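Local coordinates for protein quinone oxidoreductase (Escherichia coli, PDB 1QOR) that catalyses the one-electron reduction of quinones to semiquinones with NADPH as electron donor, working as a homodimer of the zinc-containing alcohol dehydrogenase family, at residues V128-R133 / T262-Q267; Y136-D141 / V212-V217; H147-G152 / A166-T171. All coordinates share one frame; numbering follows the deposited sequence.

Contact 1 (V128-R133 / T262-Q267); sequences VYYLLR and TRPSLQ. With NDP (NADPH dihydro-nicotinamide-adenine-dinucleotide phosphate), chain D; SO4 (sulfate ion), chain C.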
# COMPACT_ATOMS: atom_id res chain seq x y z
N VAL A 128 -14.94 -8.30 8.69
CA VAL A 128 -15.72 -7.26 8.01
C VAL A 128 -15.62 -5.98 8.81
O VAL A 128 -15.48 -4.89 8.24
CB VAL A 128 -17.19 -7.69 7.76
CG1 VAL A 128 -18.05 -6.48 7.40
CG2 VAL A 128 -17.22 -8.73 6.65
N TYR A 129 -15.65 -6.10 10.12
CA TYR A 129 -15.56 -4.91 10.94
C TYR A 129 -14.25 -4.14 10.72
O TYR A 129 -14.29 -2.92 10.47
CB TYR A 129 -15.74 -5.26 12.42
CG TYR A 129 -15.47 -4.10 13.36
CD1 TYR A 129 -16.41 -3.09 13.55
CD2 TYR A 129 -14.25 -4.02 14.07
CE1 TYR A 129 -16.17 -2.05 14.39
CE2 TYR A 129 -14.00 -2.96 14.94
CZ TYR A 129 -14.97 -2.00 15.09
OH TYR A 129 -14.79 -1.04 16.04
N TYR A 130 -13.08 -4.79 10.83
CA TYR A 130 -11.85 -3.98 10.67
C TYR A 130 -11.69 -3.51 9.22
O TYR A 130 -11.26 -2.39 8.97
CB TYR A 130 -10.58 -4.68 11.21
CG TYR A 130 -9.91 -5.64 10.25
CD1 TYR A 130 -9.18 -5.18 9.16
CD2 TYR A 130 -9.98 -7.01 10.47
CE1 TYR A 130 -8.52 -6.11 8.29
CE2 TYR A 130 -9.34 -7.92 9.63
CZ TYR A 130 -8.61 -7.48 8.54
OH TYR A 130 -7.98 -8.43 7.72
N LEU A 131 -12.06 -4.35 8.27
CA LEU A 131 -11.99 -3.95 6.88
C LEU A 131 -12.76 -2.66 6.52
O LEU A 131 -12.21 -1.76 5.90
CB LEU A 131 -12.50 -5.08 6.00
CG LEU A 131 -11.59 -6.28 5.76
CD1 LEU A 131 -12.32 -7.26 4.84
CD2 LEU A 131 -10.29 -5.83 5.12
N LEU A 132 -14.02 -2.54 6.96
CA LEU A 132 -14.89 -1.39 6.62
C LEU A 132 -14.82 -0.20 7.56
O LEU A 132 -15.33 0.90 7.23
CB LEU A 132 -16.35 -1.87 6.57
CG LEU A 132 -16.67 -3.03 5.62
CD1 LEU A 132 -18.18 -3.22 5.51
CD2 LEU A 132 -16.12 -2.72 4.26
N ARG A 133 -14.26 -0.44 8.74
CA ARG A 133 -14.16 0.59 9.74
C ARG A 133 -12.72 1.00 10.07
O ARG A 133 -12.51 2.12 10.47
CB ARG A 133 -14.87 0.15 11.02
CG ARG A 133 -16.28 -0.52 10.80
CD ARG A 133 -17.37 0.52 10.72
NE ARG A 133 -17.28 1.23 9.47
CZ ARG A 133 -17.49 2.53 9.28
NH1 ARG A 133 -17.86 3.33 10.29
NH2 ARG A 133 -17.23 3.04 8.07
N THR A 262 -2.44 -2.81 0.59
CA THR A 262 -2.17 -3.32 1.92
C THR A 262 -2.65 -4.74 1.89
O THR A 262 -3.48 -5.08 1.04
CB THR A 262 -2.89 -2.53 3.02
OG1 THR A 262 -2.54 -3.07 4.31
CG2 THR A 262 -4.43 -2.58 2.84
N ARG A 263 -1.97 -5.61 2.65
CA ARG A 263 -2.35 -7.02 2.71
C ARG A 263 -2.52 -7.31 4.21
O ARG A 263 -1.59 -7.73 4.88
CB ARG A 263 -1.27 -7.89 2.08
CG ARG A 263 -1.80 -9.22 1.54
CD ARG A 263 -2.63 -10.01 2.59
NE ARG A 263 -3.17 -11.25 2.04
CZ ARG A 263 -3.97 -12.09 2.70
NH1 ARG A 263 -4.35 -11.82 3.95
NH2 ARG A 263 -4.35 -13.22 2.13
N PRO A 264 -3.73 -7.07 4.74
CA PRO A 264 -4.03 -7.27 6.16
C PRO A 264 -4.46 -8.69 6.58
O PRO A 264 -4.84 -9.53 5.76
CB PRO A 264 -5.16 -6.27 6.40
CG PRO A 264 -5.98 -6.46 5.14
CD PRO A 264 -4.93 -6.57 4.03
N SER A 265 -4.39 -8.92 7.89
CA SER A 265 -4.82 -10.17 8.48
C SER A 265 -5.48 -9.75 9.80
O SER A 265 -5.30 -8.63 10.27
CB SER A 265 -3.64 -11.13 8.71
OG SER A 265 -2.87 -10.71 9.81
N LEU A 266 -6.30 -10.65 10.34
CA LEU A 266 -6.99 -10.41 11.60
C LEU A 266 -6.01 -10.11 12.73
O LEU A 266 -6.31 -9.25 13.60
CB LEU A 266 -7.80 -11.65 11.98
CG LEU A 266 -9.28 -11.48 12.28
CD1 LEU A 266 -9.70 -12.59 13.23
CD2 LEU A 266 -9.57 -10.15 12.90
N GLN A 267 -4.88 -10.83 12.76
CA GLN A 267 -3.87 -10.63 13.80
C GLN A 267 -3.31 -9.22 13.78
O GLN A 267 -2.88 -8.73 14.82
CB GLN A 267 -2.68 -11.56 13.63
CG GLN A 267 -3.02 -12.97 13.41
CD GLN A 267 -3.30 -13.25 11.96
OE1 GLN A 267 -4.46 -13.54 11.58
NE2 GLN A 267 -2.25 -13.16 11.12
PA NDP D . -15.87 -17.90 0.91
O1A NDP D . -17.02 -18.56 1.58
O2A NDP D . -16.02 -16.49 0.48
O5B NDP D . -15.35 -18.77 -0.27
C5B NDP D . -14.44 -18.30 -1.22
C4B NDP D . -15.20 -17.77 -2.40
O4B NDP D . -14.19 -17.10 -3.13
C3B NDP D . -15.80 -18.80 -3.38
O3B NDP D . -17.10 -19.22 -2.90
C2B NDP D . -15.69 -18.08 -4.71
O2B NDP D . -16.91 -17.39 -4.94
C1B NDP D . -14.46 -17.09 -4.53
N9A NDP D . -13.43 -17.59 -5.45
C8A NDP D . -12.95 -17.00 -6.54
N7A NDP D . -12.07 -17.80 -7.15
C5A NDP D . -12.03 -18.88 -6.40
C6A NDP D . -11.27 -20.01 -6.66
N6A NDP D . -10.46 -20.11 -7.72
N1A NDP D . -11.39 -21.01 -5.79
C2A NDP D . -12.21 -20.94 -4.70
N3A NDP D . -12.95 -19.85 -4.47
C4A NDP D . -12.87 -18.80 -5.33
O3 NDP D . -14.74 -17.94 2.03
PN NDP D . -14.50 -17.21 3.41
O1N NDP D . -15.63 -16.29 3.78
O2N NDP D . -14.04 -18.24 4.41
O5D NDP D . -13.18 -16.32 2.98
C5D NDP D . -13.15 -15.38 1.92
C4D NDP D . -11.76 -14.90 1.67
O4D NDP D . -11.32 -14.04 2.75
C3D NDP D . -10.73 -16.02 1.57
O3D NDP D . -9.81 -15.75 0.52
C2D NDP D . -10.06 -15.96 2.96
O2D NDP D . -8.78 -16.53 2.94
C1D NDP D . -9.99 -14.48 3.23
N1N NDP D . -10.03 -13.96 4.63
C2N NDP D . -9.11 -13.02 5.02
C3N NDP D . -9.17 -12.54 6.31
C7N NDP D . -8.20 -11.47 6.79
O7N NDP D . -8.27 -11.00 7.92
N7N NDP D . -7.31 -11.09 5.89
C4N NDP D . -10.13 -12.98 7.21
C5N NDP D . -11.06 -13.94 6.79
C6N NDP D . -10.99 -14.42 5.50
P2B NDP D . -17.45 -17.08 -6.49
O1X NDP D . -18.57 -16.14 -6.30
O2X NDP D . -16.31 -16.49 -7.19
O3X NDP D . -17.82 -18.42 -6.99
S SO4 C . -6.26 -15.07 5.04
O1 SO4 C . -5.63 -15.55 3.93
O2 SO4 C . -7.49 -15.84 5.30
O3 SO4 C . -6.27 -13.65 5.02
O4 SO4 C . -5.62 -15.13 6.23
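Tyr130 holds CG between its backbone N and carbonyl carbon (chi1 84°), and this turns the phenol off helix 115-135 toward Pro264 and Leu266. Two ring carbons carry the apolar contact: CE1 lies 3.9 Å from Pro264 CB, and CE2 lies 4.0 Å from Leu266 CD2. Leu131 adds a looser apolar touch through CD2 on Pro264 CG. No hydrogen bond joins the two segments directly; the carboxamide of NADPH bridges them instead. Tyr130 OH donates to NADPH O7N at 2.6 Å, a short bond made in the plane of the phenol ring, and NADPH N7N donates to Pro264 O at 2.9 Å. With its oxygen and its nitrogen each tied to a different segment, the amide probably has little freedom to rotate, which would help set the turn of the nicotinamide ring. All four of Tyr130, Pro264, Ser265 and Leu266 belong to the NADP-binding site. Pro264 O is gripped a second time, by Arg263 NH1 at 3.0 Å, with the donor tilted 28° from the carbonyl plane. The same guanidinium meets a sulfate, probably from the crystallisation liquor, edge-on: NH1 bonds to sulfate O3 at 2.9 Å in a nearly straight line (168°), and NH2 to sulfate O1 at 3.2 Å. The tyrosine is further steadied by stacking on Tyr269. Around the contact, helix 152-164 packs on Val128 of the helical segment, and Val236 of strand 233-237 lies against both Leu131 and Pro264. Thr262 ends strand 260-262, an edge strand of the parallel sheet within the chain, and pairs antiparallel with a strand of the second subunit, so that the sheet runs on across the dimer interface.

Contact 2 (Y136-D141 / V212-V217); sequences YEIKPD and VVYDSV. With NDP (NADPH dihydro-nicotinamide-adenine-dinucleotide phosphate), chain D.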
# COMPACT_ATOMS: atom_id res chain seq x y z
N TYR A 136 -9.90 1.11 6.07
CA TYR A 136 -10.35 2.24 5.29
C TYR A 136 -11.76 2.50 5.85
O TYR A 136 -12.51 1.54 6.05
CB TYR A 136 -10.39 1.87 3.81
CG TYR A 136 -11.02 2.94 2.96
CD1 TYR A 136 -12.40 2.99 2.78
CD2 TYR A 136 -10.24 3.87 2.31
CE1 TYR A 136 -12.99 3.94 1.98
CE2 TYR A 136 -10.80 4.82 1.50
CZ TYR A 136 -12.18 4.85 1.34
OH TYR A 136 -12.73 5.82 0.54
N GLU A 137 -12.09 3.74 6.15
CA GLU A 137 -13.40 4.03 6.70
C GLU A 137 -14.47 4.32 5.66
O GLU A 137 -14.55 5.41 5.13
CB GLU A 137 -13.28 5.18 7.66
CG GLU A 137 -14.53 5.45 8.39
CD GLU A 137 -14.36 6.56 9.40
OE1 GLU A 137 -13.76 7.61 9.04
OE2 GLU A 137 -14.80 6.38 10.56
N ILE A 138 -15.32 3.35 5.38
CA ILE A 138 -16.41 3.48 4.41
C ILE A 138 -17.43 4.50 4.91
O ILE A 138 -17.74 4.52 6.09
CB ILE A 138 -17.06 2.08 4.18
CG1 ILE A 138 -16.14 1.19 3.31
CG2 ILE A 138 -18.42 2.17 3.56
CD1 ILE A 138 -15.89 1.74 1.92
N LYS A 139 -17.86 5.42 4.05
CA LYS A 139 -18.85 6.46 4.39
C LYS A 139 -20.19 6.22 3.72
O LYS A 139 -20.27 5.54 2.70
CB LYS A 139 -18.39 7.82 3.89
CG LYS A 139 -17.10 8.34 4.42
CD LYS A 139 -16.22 8.71 3.21
N PRO A 140 -21.25 6.87 4.21
CA PRO A 140 -22.62 6.76 3.66
C PRO A 140 -22.60 7.17 2.20
O PRO A 140 -21.91 8.10 1.84
CB PRO A 140 -23.39 7.77 4.50
CG PRO A 140 -22.67 7.72 5.84
CD PRO A 140 -21.23 7.69 5.43
N ASP A 141 -23.30 6.44 1.34
CA ASP A 141 -23.36 6.69 -0.10
C ASP A 141 -22.12 6.32 -0.89
O ASP A 141 -22.15 6.34 -2.13
CB ASP A 141 -23.68 8.14 -0.43
CG ASP A 141 -25.00 8.56 0.09
OD1 ASP A 141 -26.02 7.87 -0.19
OD2 ASP A 141 -25.02 9.56 0.83
N VAL A 212 -11.77 2.55 -3.12
CA VAL A 212 -11.25 1.37 -2.47
C VAL A 212 -11.85 0.09 -3.07
O VAL A 212 -13.01 0.08 -3.49
CB VAL A 212 -11.46 1.45 -0.95
CG1 VAL A 212 -12.97 1.55 -0.64
CG2 VAL A 212 -10.80 0.24 -0.25
N VAL A 213 -11.01 -0.96 -3.15
CA VAL A 213 -11.34 -2.28 -3.66
C VAL A 213 -10.94 -3.30 -2.61
O VAL A 213 -9.78 -3.29 -2.17
CB VAL A 213 -10.52 -2.66 -4.93
CG1 VAL A 213 -10.77 -4.10 -5.29
CG2 VAL A 213 -10.98 -1.82 -6.15
N TYR A 214 -11.88 -4.13 -2.17
CA TYR A 214 -11.60 -5.18 -1.20
C TYR A 214 -11.58 -6.43 -1.99
O TYR A 214 -12.63 -6.92 -2.39
CB TYR A 214 -12.65 -5.23 -0.12
CG TYR A 214 -12.66 -4.02 0.75
CD1 TYR A 214 -11.87 -3.94 1.89
CD2 TYR A 214 -13.54 -2.95 0.47
CE1 TYR A 214 -11.95 -2.84 2.74
CE2 TYR A 214 -13.64 -1.84 1.34
CZ TYR A 214 -12.84 -1.79 2.46
OH TYR A 214 -12.95 -0.72 3.31
N ASP A 215 -10.41 -7.02 -2.13
CA ASP A 215 -10.24 -8.19 -2.97
C ASP A 215 -9.64 -9.43 -2.26
O ASP A 215 -8.44 -9.47 -1.93
CB ASP A 215 -9.42 -7.75 -4.22
CG ASP A 215 -9.20 -8.87 -5.22
OD1 ASP A 215 -9.29 -10.07 -4.89
OD2 ASP A 215 -8.87 -8.56 -6.37
N SER A 216 -10.47 -10.47 -2.09
CA SER A 216 -10.03 -11.66 -1.41
C SER A 216 -9.75 -12.74 -2.38
O SER A 216 -9.33 -13.84 -1.99
CB SER A 216 -11.06 -12.14 -0.39
OG SER A 216 -12.29 -12.49 -1.00
N VAL A 217 -9.97 -12.48 -3.67
CA VAL A 217 -9.73 -13.58 -4.60
C VAL A 217 -8.26 -13.75 -4.99
O VAL A 217 -7.82 -14.87 -5.32
CB VAL A 217 -10.83 -13.73 -5.74
CG1 VAL A 217 -11.97 -12.74 -5.58
CG2 VAL A 217 -10.25 -13.88 -7.15
PA NDP D . -15.87 -17.90 0.91
O1A NDP D . -17.02 -18.56 1.58
O2A NDP D . -16.02 -16.49 0.48
O5B NDP D . -15.35 -18.77 -0.27
C5B NDP D . -14.44 -18.30 -1.22
C4B NDP D . -15.20 -17.77 -2.40
O4B NDP D . -14.19 -17.10 -3.13
C3B NDP D . -15.80 -18.80 -3.38
O3B NDP D . -17.10 -19.22 -2.90
C2B NDP D . -15.69 -18.08 -4.71
O2B NDP D . -16.91 -17.39 -4.94
C1B NDP D . -14.46 -17.09 -4.53
N9A NDP D . -13.43 -17.59 -5.45
C8A NDP D . -12.95 -17.00 -6.54
N7A NDP D . -12.07 -17.80 -7.15
C5A NDP D . -12.03 -18.88 -6.40
C6A NDP D . -11.27 -20.01 -6.66
N6A NDP D . -10.46 -20.11 -7.72
N1A NDP D . -11.39 -21.01 -5.79
C2A NDP D . -12.21 -20.94 -4.70
N3A NDP D . -12.95 -19.85 -4.47
C4A NDP D . -12.87 -18.80 -5.33
O3 NDP D . -14.74 -17.94 2.03
PN NDP D . -14.50 -17.21 3.41
O1N NDP D . -15.63 -16.29 3.78
O2N NDP D . -14.04 -18.24 4.41
O5D NDP D . -13.18 -16.32 2.98
C5D NDP D . -13.15 -15.38 1.92
C4D NDP D . -11.76 -14.90 1.67
O4D NDP D . -11.32 -14.04 2.75
C3D NDP D . -10.73 -16.02 1.57
O3D NDP D . -9.81 -15.75 0.52
C2D NDP D . -10.06 -15.96 2.96
O2D NDP D . -8.78 -16.53 2.94
C1D NDP D . -9.99 -14.48 3.23
N1N NDP D . -10.03 -13.96 4.63
C2N NDP D . -9.11 -13.02 5.02
C3N NDP D . -9.17 -12.54 6.31
C7N NDP D . -8.20 -11.47 6.79
O7N NDP D . -8.27 -11.00 7.92
N7N NDP D . -7.31 -11.09 5.89
C4N NDP D . -10.13 -12.98 7.21
C5N NDP D . -11.06 -13.94 6.79
C6N NDP D . -10.99 -14.42 5.50
P2B NDP D . -17.45 -17.08 -6.49
O1X NDP D . -18.57 -16.14 -6.30
O2X NDP D . -16.31 -16.49 -7.19
O3X NDP D . -17.82 -18.42 -6.99
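Val212 lays its CG1 methyl over one face of the Tyr136 ring, 3.9 Å from the ring centroid and 25° off the ring normal, a CH-pi contact displaced toward the rim. The closest ring atom is CE1, 3.5 Å from Val212 CG1. Tyr136 reaches this place with CG anti to its backbone N (chi1 172°), which swings the phenol from the loop across the start of the strand segment. Its hydroxyl is hydrogen-bonded to Glu142, just beyond the loop segment. Ile138 comes in at the same methyl: its CD1 is 3.9 Å from Val212 CG1, and it also lies near the plane of the Tyr214 ring, at the edge. Val212 touches two aromatic rings with its two branches, CG1 on Tyr136 and CG2 over a face of Tyr214, 3.8 Å above the plane. Tyr214 crosses Tyr136 at about a right angle, and its OH comes within 3.7 Å of Tyr136 CB and of Ile138 CG1. These are packing approaches; the hydroxyl finds its hydrogen bond at Leu131 O on helix 115-135. Farther along, Asp215 OD1 accepts from Val217 N at 2.8 Å, closing an Asx turn that bends the chain as it leaves the strand. Within that turn Ser216 O takes a weak bond from NADPH O3D at 3.2 Å, and Val217 CB approaches the adenine at C8A. A parallel strand whose N-terminal part packs against apolar side chains, and whose C-terminal end turns aside to meet the nucleotide, is characteristic of the Rossmann fold of NADP-dependent dehydrogenases.

Contact 3 (H147-G152 / A166-T171); sequences HAAAGG and AKLIGT. With NDP (NADPH dihydro-nicotinamide-adenine-dinucleotide phosphate), chain D.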
# COMPACT_ATOMS: atom_id res chain seq x y z
N HIS A 147 -15.13 -8.13 -3.72
CA HIS A 147 -15.13 -9.40 -4.43
C HIS A 147 -15.72 -10.56 -3.69
O HIS A 147 -15.72 -10.58 -2.48
CB HIS A 147 -13.72 -9.75 -4.87
CG HIS A 147 -13.21 -8.88 -5.98
ND1 HIS A 147 -13.35 -9.20 -7.31
CD2 HIS A 147 -12.54 -7.71 -5.95
CE1 HIS A 147 -12.76 -8.28 -8.05
NE2 HIS A 147 -12.26 -7.36 -7.25
N ALA A 148 -16.21 -11.53 -4.44
CA ALA A 148 -16.78 -12.75 -3.86
C ALA A 148 -17.84 -12.38 -2.80
O ALA A 148 -17.79 -12.83 -1.63
CB ALA A 148 -15.61 -13.63 -3.26
N ALA A 149 -18.81 -11.57 -3.23
CA ALA A 149 -19.86 -11.04 -2.38
C ALA A 149 -20.93 -12.00 -1.84
O ALA A 149 -21.66 -11.63 -0.94
CB ALA A 149 -20.50 -9.85 -3.06
N ALA A 150 -21.01 -13.22 -2.34
CA ALA A 150 -21.99 -14.17 -1.81
C ALA A 150 -21.34 -15.21 -0.87
O ALA A 150 -21.99 -16.21 -0.51
CB ALA A 150 -22.69 -14.88 -2.95
N GLY A 151 -20.06 -14.99 -0.51
CA GLY A 151 -19.34 -15.93 0.34
C GLY A 151 -19.52 -15.68 1.81
O GLY A 151 -20.31 -14.82 2.20
N GLY A 152 -18.78 -16.42 2.65
CA GLY A 152 -18.89 -16.27 4.10
C GLY A 152 -18.69 -14.84 4.52
O GLY A 152 -19.55 -14.22 5.15
N ALA A 166 -24.01 2.43 2.69
CA ALA A 166 -23.01 2.54 1.65
C ALA A 166 -23.43 1.73 0.46
O ALA A 166 -24.35 0.92 0.54
CB ALA A 166 -21.68 2.09 2.18
N LYS A 167 -22.70 1.90 -0.65
CA LYS A 167 -23.03 1.22 -1.88
C LYS A 167 -22.01 0.19 -2.37
O LYS A 167 -21.18 0.45 -3.24
CB LYS A 167 -23.37 2.24 -2.97
CG LYS A 167 -24.58 3.17 -2.64
CD LYS A 167 -24.80 4.09 -3.84
CE LYS A 167 -25.93 5.10 -3.63
NZ LYS A 167 -27.14 4.44 -3.10
N LEU A 168 -22.14 -1.01 -1.86
CA LEU A 168 -21.25 -2.07 -2.23
C LEU A 168 -21.59 -2.58 -3.63
O LEU A 168 -22.76 -2.86 -3.93
CB LEU A 168 -21.36 -3.23 -1.20
CG LEU A 168 -20.49 -4.51 -1.34
CD1 LEU A 168 -20.14 -4.99 0.06
CD2 LEU A 168 -21.13 -5.62 -2.15
N ILE A 169 -20.57 -2.66 -4.48
CA ILE A 169 -20.71 -3.23 -5.81
C ILE A 169 -19.97 -4.58 -5.62
O ILE A 169 -18.76 -4.60 -5.36
CB ILE A 169 -19.99 -2.33 -6.85
CG1 ILE A 169 -20.60 -0.93 -6.88
CG2 ILE A 169 -19.89 -3.02 -8.20
CD1 ILE A 169 -19.69 0.12 -7.54
N GLY A 170 -20.67 -5.71 -5.68
CA GLY A 170 -20.02 -6.99 -5.45
C GLY A 170 -19.76 -7.76 -6.72
O GLY A 170 -20.33 -7.38 -7.75
N THR A 171 -18.85 -8.73 -6.68
CA THR A 171 -18.58 -9.59 -7.83
C THR A 171 -18.90 -10.98 -7.34
O THR A 171 -18.63 -11.28 -6.18
CB THR A 171 -17.08 -9.59 -8.28
OG1 THR A 171 -16.25 -10.03 -7.21
CG2 THR A 171 -16.65 -8.21 -8.73
PA NDP D . -15.87 -17.90 0.91
O1A NDP D . -17.02 -18.56 1.58
O2A NDP D . -16.02 -16.49 0.48
O5B NDP D . -15.35 -18.77 -0.27
C5B NDP D . -14.44 -18.30 -1.22
C4B NDP D . -15.20 -17.77 -2.40
O4B NDP D . -14.19 -17.10 -3.13
C3B NDP D . -15.80 -18.80 -3.38
O3B NDP D . -17.10 -19.22 -2.90
C2B NDP D . -15.69 -18.08 -4.71
O2B NDP D . -16.91 -17.39 -4.94
C1B NDP D . -14.46 -17.09 -4.53
N9A NDP D . -13.43 -17.59 -5.45
C8A NDP D . -12.95 -17.00 -6.54
N7A NDP D . -12.07 -17.80 -7.15
C5A NDP D . -12.03 -18.88 -6.40
C6A NDP D . -11.27 -20.01 -6.66
N6A NDP D . -10.46 -20.11 -7.72
N1A NDP D . -11.39 -21.01 -5.79
C2A NDP D . -12.21 -20.94 -4.70
N3A NDP D . -12.95 -19.85 -4.47
C4A NDP D . -12.87 -18.80 -5.33
O3 NDP D . -14.74 -17.94 2.03
PN NDP D . -14.50 -17.21 3.41
O1N NDP D . -15.63 -16.29 3.78
O2N NDP D . -14.04 -18.24 4.41
O5D NDP D . -13.18 -16.32 2.98
C5D NDP D . -13.15 -15.38 1.92
C4D NDP D . -11.76 -14.90 1.67
O4D NDP D . -11.32 -14.04 2.75
C3D NDP D . -10.73 -16.02 1.57
O3D NDP D . -9.81 -15.75 0.52
C2D NDP D . -10.06 -15.96 2.96
O2D NDP D . -8.78 -16.53 2.94
C1D NDP D . -9.99 -14.48 3.23
N1N NDP D . -10.03 -13.96 4.63
C2N NDP D . -9.11 -13.02 5.02
C3N NDP D . -9.17 -12.54 6.31
C7N NDP D . -8.20 -11.47 6.79
O7N NDP D . -8.27 -11.00 7.92
N7N NDP D . -7.31 -11.09 5.89
C4N NDP D . -10.13 -12.98 7.21
C5N NDP D . -11.06 -13.94 6.79
C6N NDP D . -10.99 -14.42 5.50
P2B NDP D . -17.45 -17.08 -6.49
O1X NDP D . -18.57 -16.14 -6.30
O2X NDP D . -16.31 -16.49 -7.19
O3X NDP D . -17.82 -18.42 -6.99
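Thr171 O accepts the backbone N-H of Ala149 at 3.0 Å in a nearly straight bond (165°), and Ala148 N also comes within 3.0 Å of the same oxygen. Ala148 N donates to the side chain of this threonine, reaching Thr171 OG1 at 3.2 Å. OG1 sits between the backbone N and carbonyl carbon of Thr171 (chi1 59°), which turns it to the loop, where His147 ND1 lies 3.0 Å away. The CG2 methyl comes up beside the imidazole too, 3.7 Å from His147 ND1. A valine in place of Thr171 would probably cost Ala148 N its side-chain acceptor and set an apolar methyl against His147 ND1. Gly170, one residue before Thr171, takes Ala149 CB against its CA at 3.8 Å; a side chain on that glycine would run into it. The type I turn from Ala148 to Gly151 then carries the chain to the cofactor, where Gly152 N donates to NADPH O1A at 3.0 Å, almost straight at 173°. Gly151 and Gly152 let the diphosphate approach closely, since a CB on either would collide with its oxygens. The loop 147-152, with its glycine pair, links strand 143-146 to helix 152-164, which packs on Ala149 and Leu168 and completes the beta-alpha-beta crossover to strand 167-172, while helix 197-204 touches His147 and Thr171.

All three contacts touch the same NADPH, each at a different part: contact 1 holds the nicotinamide carboxamide, contact 2 meets a ribose hydroxyl and the adenine, and contact 3 the diphosphate. Contact 2 stands between the others, its centre about 10 Å from each. It is joined to contact 1 by Ile138 N, 3.1 Å from Leu132 O, and by the Tyr214 OH bond to Leu131 O, 2.9 Å long. Toward contact 3, Tyr214 O lies 3.1 Å from His147 N, a probable hydrogen bond from strand 210-215 to the residue following strand 143-146. Contacts 1 and 3 do not touch: their nearest atoms are about 6 Å apart, and the cofactor spans them.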